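Local coordinates for maleylacetate reductase (Agrobacterium tumefaciens, PDB 3HL0), which reduces maleylacetate to 3-oxoadipate, very probably with NADH and in gamma-resorcylate catabolism, and belongs to the iron-containing alcohol dehydrogenase family, at residues H241-T246 with E321-N326; V261-T266 with A291-F296. All coordinates share one frame; numbering follows the deposited sequence. Where two conformers were deposited one is given.

Contact 1 (H241-T246 with E321-N326); sequences HKLCHT and ELATAN
In the all-helical C-terminal part of this iron-containing alcohol dehydrogenase fold, Leu-243 and Thr-246 of helix 239-251 pack against Leu-322 and Ala-323 of segment 321-326, on helix 316-323. The four residues meet through methyl and methylene groups. Leu-243 and Thr-246, three positions apart and so about one turn from each other, both reach the partner segment. The backbones come nearest at Leu-243 and Ala-323, whose CA atoms are 6.2 Å apart, an approach helped by the small alanine methyl. Leu-243 reaches this methyl with one branch: its CG lies anti to the backbone N (chi1 -174°), which brings CD1 to 3.7 Å from Ala-323 CB. Leucine suits this buried site because its two methyls can serve different neighbours; the side chain also touches Leu-262 and Thr-266 of helix 255-271 and Leu-342 of helix 336-348. Ala-323 in turn rests on Ile-339 of that last helix.

Nearer the surface, Thr-246 turns its methyl to the partner helix. With CG2 anti to the backbone N, OG1 stays beside its own helix, 3.2 Å from Lys-242 O, and the apolar branch alone makes the side-chain contact. The exposed Leu-322 receives it with two of its carbons, the side chains crossing at a slant. Threonine thus shows a hydrocarbon surface here while keeping its hydroxyl close to the backbone: Thr-246 CG2 lies 3.7 Å from Leu-322 CB and 3.8 Å from Leu-322 CD1.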
loop_
_atom_site.group_PDB
_atom_site.type_symbol
_atom_site.label_atom_id
_atom_site.label_comp_id
_atom_site.label_asym_id
_atom_site.label_seq_id
_atom_site.Cartn_x
_atom_site.Cartn_y
_atom_site.Cartn_z
ATOM N N HIS A 241 20.731 4.556 0.438
ATOM C CA HIS A 241 19.987 3.328 0.815
ATOM C C HIS A 241 19.985 3.147 2.345
ATOM O O HIS A 241 18.996 2.671 2.884
ATOM C CB HIS A 241 20.542 2.102 0.057
ATOM C CG HIS A 241 20.274 2.142 -1.423
ATOM N ND1 HIS A 241 20.950 2.993 -2.274
ATOM C CD2 HIS A 241 19.411 1.439 -2.194
ATOM C CE1 HIS A 241 20.501 2.816 -3.512
ATOM N NE2 HIS A 241 19.555 1.888 -3.490
ATOM N N LYS A 242 21.072 3.509 3.023
ATOM C CA LYS A 242 21.105 3.405 4.507
ATOM C C LYS A 242 20.055 4.294 5.154
ATOM O O LYS A 242 19.300 3.837 6.022
ATOM C CB LYS A 242 22.490 3.733 5.021
ATOM C CG LYS A 242 23.533 2.672 4.601
ATOM C CD LYS A 242 23.478 1.439 5.499
ATOM C CE LYS A 242 24.766 0.635 5.426
ATOM N NZ LYS A 242 24.853 -0.153 4.151
ATOM N N LEU A 243 19.960 5.531 4.682
ATOM C CA LEU A 243 18.995 6.479 5.247
ATOM C C LEU A 243 17.570 6.030 4.964
ATOM O O LEU A 243 16.709 6.158 5.841
ATOM C CB LEU A 243 19.271 7.898 4.762
ATOM C CG LEU A 243 18.438 9.029 5.365
ATOM C CD1 LEU A 243 18.733 9.033 6.898
ATOM C CD2 LEU A 243 18.837 10.344 4.718
ATOM N N CYS A 244 17.286 5.507 3.766
ATOM C CA CYS A 244 15.935 5.054 3.476
ATOM C C CYS A 244 15.576 3.882 4.395
ATOM O O CYS A 244 14.456 3.790 4.893
ATOM C CB CYS A 244 15.788 4.585 2.028
ATOM S SG CYS A 244 15.802 5.923 0.824
ATOM N N HIS A 245 16.536 2.995 4.630
ATOM C CA HIS A 245 16.282 1.871 5.517
ATOM C C HIS A 245 16.025 2.349 6.950
ATOM O O HIS A 245 15.113 1.840 7.610
ATOM C CB HIS A 245 17.436 0.858 5.466
ATOM C CG HIS A 245 17.211 -0.363 6.310
ATOM N ND1 HIS A 245 17.657 -0.463 7.609
ATOM C CD2 HIS A 245 16.604 -1.540 6.027
ATOM C CE1 HIS A 245 17.316 -1.643 8.102
ATOM N NE2 HIS A 245 16.676 -2.315 7.162
ATOM N N THR A 246 16.789 3.328 7.416
ATOM C CA THR A 246 16.600 3.881 8.780
ATOM C C THR A 246 15.232 4.518 8.918
ATOM O O THR A 246 14.480 4.220 9.852
ATOM C CB THR A 246 17.657 4.944 9.098
ATOM O OG1 THR A 246 18.918 4.296 9.116
ATOM C CG2 THR A 246 17.369 5.619 10.421
ATOM N N GLU A 321 20.038 11.185 14.643
ATOM C CA GLU A 321 20.799 10.334 15.581
ATOM C C GLU A 321 20.930 8.884 15.106
ATOM O O GLU A 321 22.031 8.351 15.086
ATOM C CB GLU A 321 20.213 10.422 16.994
ATOM C CG GLU A 321 20.936 9.568 18.073
ATOM C CD GLU A 321 22.430 9.887 18.252
ATOM O OE1 GLU A 321 22.825 11.076 18.154
ATOM O OE2 GLU A 321 23.205 8.927 18.522
ATOM N N LEU A 322 19.827 8.255 14.704
ATOM C CA LEU A 322 19.859 6.879 14.234
ATOM C C LEU A 322 20.706 6.759 12.981
ATOM O O LEU A 322 21.422 5.775 12.798
ATOM C CB LEU A 322 18.441 6.373 13.929
ATOM C CG LEU A 322 17.578 5.588 14.895
ATOM C CD1 LEU A 322 16.461 4.954 14.080
ATOM C CD2 LEU A 322 18.371 4.493 15.624
ATOM N N ALA A 323 20.628 7.766 12.118
ATOM C CA ALA A 323 21.362 7.731 10.854
ATOM C C ALA A 323 22.860 7.833 11.048
ATOM O O ALA A 323 23.638 7.521 10.140
ATOM C CB ALA A 323 20.865 8.868 9.932
ATOM N N THR A 324 23.285 8.277 12.235
ATOM C CA THR A 324 24.716 8.432 12.487
ATOM C C THR A 324 25.251 7.444 13.502
ATOM O O THR A 324 26.433 7.489 13.873
ATOM C CB THR A 324 25.091 9.904 12.829
ATOM O OG1 THR A 324 24.134 10.476 13.732
ATOM C CG2 THR A 324 25.080 10.714 11.571
ATOM N N ALA A 325 24.396 6.526 13.925
ATOM C CA ALA A 325 24.775 5.596 14.987
ATOM C C ALA A 325 25.810 4.579 14.519
ATOM O O ALA A 325 26.801 4.331 15.221
ATOM C CB ALA A 325 23.537 4.907 15.559
ATOM N N ASN A 326 25.593 4.005 13.341
ATOM C CA ASN A 326 26.450 2.937 12.822
ATOM C C ASN A 326 27.269 3.374 11.613
ATOM O O ASN A 326 26.706 3.644 10.539
ATOM C CB ASN A 326 25.602 1.709 12.510
ATOM C CG ASN A 326 24.936 1.134 13.764
ATOM O OD1 ASN A 326 23.715 0.943 13.815
ATOM N ND2 ASN A 326 25.738 0.895 14.794
#

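Contact 2 (V261-T266 with A291-F296); sequences VLLPHT and AGLFDF
Pro-264 presses its ring against the backbone of helix 289-300 at Phe-294, with Pro-264 CG 3.7 Å from Phe-294 N and the same distance from Phe-294 CA. Beside it, Pro-264 CB meets Phe-294 CB at 3.8 Å, so the phenylalanine contributes its backbone and its CB methylene to this contact. Its CG is anti to the backbone N (chi1 -180°), which carries the ring off towards Arg-351 and Pro-352. The third element is a leucine pair: Leu-263 CG and Leu-293 CD1 are 4.0 Å apart, and Leu-293 CB also lies 4.2 Å from Pro-264 CG.

The two helical segments run nearly antiparallel, at 158°, and their axes approach to 8.0 Å. A compact proline ring suits so close a pairing, as the CA atoms of Pro-264 and Phe-294 stand only 5.3 Å apart. Proline has no N-H to give to the preceding turn, and helix 255-271 is kinked here; His-265 N makes a weak bond to Leu-262 O, and regular bonding resumes with Thr-266 N to that same oxygen. Further out, helix 163-180 covers the leucines, Ala-175 touching Leu-263 and Met-174 touching Leu-293. At the outer side of helix 289-300, Asp-295 forms a salt bridge with Arg-351. The contact itself is entirely apolar in its side chains, so it relies on van der Waals fit and the exclusion of water.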
loop_
_atom_site.group_PDB
_atom_site.type_symbol
_atom_site.label_atom_id
_atom_site.label_comp_id
_atom_site.label_asym_id
_atom_site.label_seq_id
_atom_site.Cartn_x
_atom_site.Cartn_y
_atom_site.Cartn_z
ATOM N N VAL A 261 11.447 10.651 -2.398
ATOM C CA VAL A 261 11.621 11.907 -1.664
ATOM C C VAL A 261 13.084 12.232 -1.331
ATOM O O VAL A 261 13.531 13.386 -1.495
ATOM C CB VAL A 261 10.762 11.916 -0.399
ATOM C CG1 VAL A 261 11.065 13.176 0.448
ATOM C CG2 VAL A 261 9.295 11.943 -0.801
ATOM N N LEU A 262 13.802 11.212 -0.861
ATOM C CA LEU A 262 15.176 11.446 -0.361
ATOM C C LEU A 262 16.188 11.594 -1.493
ATOM O O LEU A 262 17.189 12.272 -1.283
ATOM C CB LEU A 262 15.618 10.320 0.595
ATOM C CG LEU A 262 14.953 10.412 1.994
ATOM C CD1 LEU A 262 15.383 9.189 2.794
ATOM C CD2 LEU A 262 15.343 11.665 2.687
ATOM N N LEU A 263 15.968 10.902 -2.617
ATOM C CA LEU A 263 17.065 10.741 -3.633
ATOM C C LEU A 263 17.740 12.082 -4.055
ATOM O O LEU A 263 18.969 12.159 -4.095
ATOM C CB LEU A 263 16.596 9.928 -4.839
ATOM C CG LEU A 263 17.758 9.575 -5.790
ATOM C CD1 LEU A 263 18.860 8.728 -5.152
ATOM C CD2 LEU A 263 17.123 8.929 -7.010
ATOM N N PRO A 264 16.976 13.159 -4.296
ATOM C CA PRO A 264 17.676 14.392 -4.728
ATOM C C PRO A 264 18.618 14.940 -3.633
ATOM O O PRO A 264 19.636 15.523 -3.958
ATOM C CB PRO A 264 16.533 15.383 -4.986
ATOM C CG PRO A 264 15.346 14.488 -5.344
ATOM C CD PRO A 264 15.505 13.275 -4.427
ATOM N N HIS A 265 18.246 14.746 -2.373
ATOM C CA HIS A 265 18.982 15.278 -1.221
ATOM C C HIS A 265 20.168 14.441 -0.875
ATOM O O HIS A 265 21.193 14.997 -0.512
ATOM C CB HIS A 265 18.014 15.358 -0.044
ATOM C CG HIS A 265 16.827 16.195 -0.370
ATOM N ND1 HIS A 265 16.894 17.570 -0.441
ATOM C CD2 HIS A 265 15.571 15.846 -0.734
ATOM C CE1 HIS A 265 15.712 18.029 -0.820
ATOM N NE2 HIS A 265 14.891 17.009 -0.999
ATOM N N THR A 266 20.031 13.113 -0.968
ATOM C CA THR A 266 21.152 12.233 -0.638
ATOM C C THR A 266 22.191 12.351 -1.753
ATOM O O THR A 266 23.410 12.397 -1.461
ATOM C CB THR A 266 20.695 10.771 -0.442
ATOM O OG1 THR A 266 19.981 10.353 -1.617
ATOM C CG2 THR A 266 19.782 10.690 0.801
ATOM N N ALA A 291 19.847 18.599 -7.668
ATOM C CA ALA A 291 18.767 19.480 -8.126
ATOM C C ALA A 291 18.076 18.995 -9.392
ATOM O O ALA A 291 16.867 19.092 -9.556
ATOM C CB ALA A 291 19.288 20.942 -8.306
ATOM N N GLY A 292 18.864 18.477 -10.326
ATOM C CA GLY A 292 18.273 17.939 -11.533
ATOM C C GLY A 292 17.376 16.752 -11.283
ATOM O O GLY A 292 16.347 16.599 -11.932
ATOM N N LEU A 293 17.746 15.897 -10.332
ATOM C CA LEU A 293 16.839 14.814 -9.922
ATOM C C LEU A 293 15.547 15.348 -9.348
ATOM O O LEU A 293 14.491 14.792 -9.583
ATOM C CB LEU A 293 17.524 13.842 -8.913
ATOM C CG LEU A 293 18.485 12.848 -9.541
ATOM C CD1 LEU A 293 19.323 12.223 -8.413
ATOM C CD2 LEU A 293 17.697 11.753 -10.392
ATOM N N PHE A 294 15.652 16.383 -8.504
ATOM C CA PHE A 294 14.450 17.018 -7.960
ATOM C C PHE A 294 13.526 17.532 -9.070
ATOM O O PHE A 294 12.311 17.294 -9.046
ATOM C CB PHE A 294 14.899 18.174 -7.026
ATOM C CG PHE A 294 13.764 18.921 -6.379
ATOM C CD1 PHE A 294 13.379 18.596 -5.080
ATOM C CD2 PHE A 294 13.133 19.974 -7.042
ATOM C CE1 PHE A 294 12.378 19.298 -4.440
ATOM C CE2 PHE A 294 12.098 20.683 -6.407
ATOM C CZ PHE A 294 11.741 20.332 -5.099
ATOM N N ASP A 295 14.113 18.199 -10.068
ATOM C CA ASP A 295 13.309 18.702 -11.187
ATOM C C ASP A 295 12.694 17.548 -11.975
ATOM O O ASP A 295 11.528 17.617 -12.393
ATOM C CB ASP A 295 14.153 19.575 -12.122
ATOM C CG ASP A 295 14.653 20.860 -11.457
ATOM O OD1 ASP A 295 14.116 21.245 -10.400
ATOM O OD2 ASP A 295 15.582 21.493 -12.017
ATOM N N PHE A 296 13.477 16.467 -12.164
ATOM C CA PHE A 296 12.956 15.312 -12.894
ATOM C C PHE A 296 11.790 14.661 -12.138
ATOM O O PHE A 296 10.772 14.316 -12.730
ATOM C CB PHE A 296 14.102 14.304 -13.138
ATOM C CG PHE A 296 13.653 13.030 -13.780
ATOM C CD1 PHE A 296 13.262 12.983 -15.132
ATOM C CD2 PHE A 296 13.569 11.867 -13.034
ATOM C CE1 PHE A 296 12.827 11.791 -15.707
ATOM C CE2 PHE A 296 13.126 10.681 -13.604
ATOM C CZ PHE A 296 12.762 10.618 -14.932
#

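Contacts 1 and 2 lie in one helical region and share a seam, although their centres are 18 Å apart. Helices 239-251 and 255-271, consecutive in the chain, supply the first segment of each contact and pack directly on one another: Cys-244 SG is 3.8 Å from Leu-262 CD1, and Leu-243 CD2 is 4.0 Å from Thr-266 CG2. The other two segments, on the successive helices 289-300 and 316-323, flank this pair; in sequence, both segments of contact 2 fall between those of contact 1. Neither contact lines the cofactor site: the side chains of Thr-246 and Leu-263 are each about 13 Å from the bound NAD.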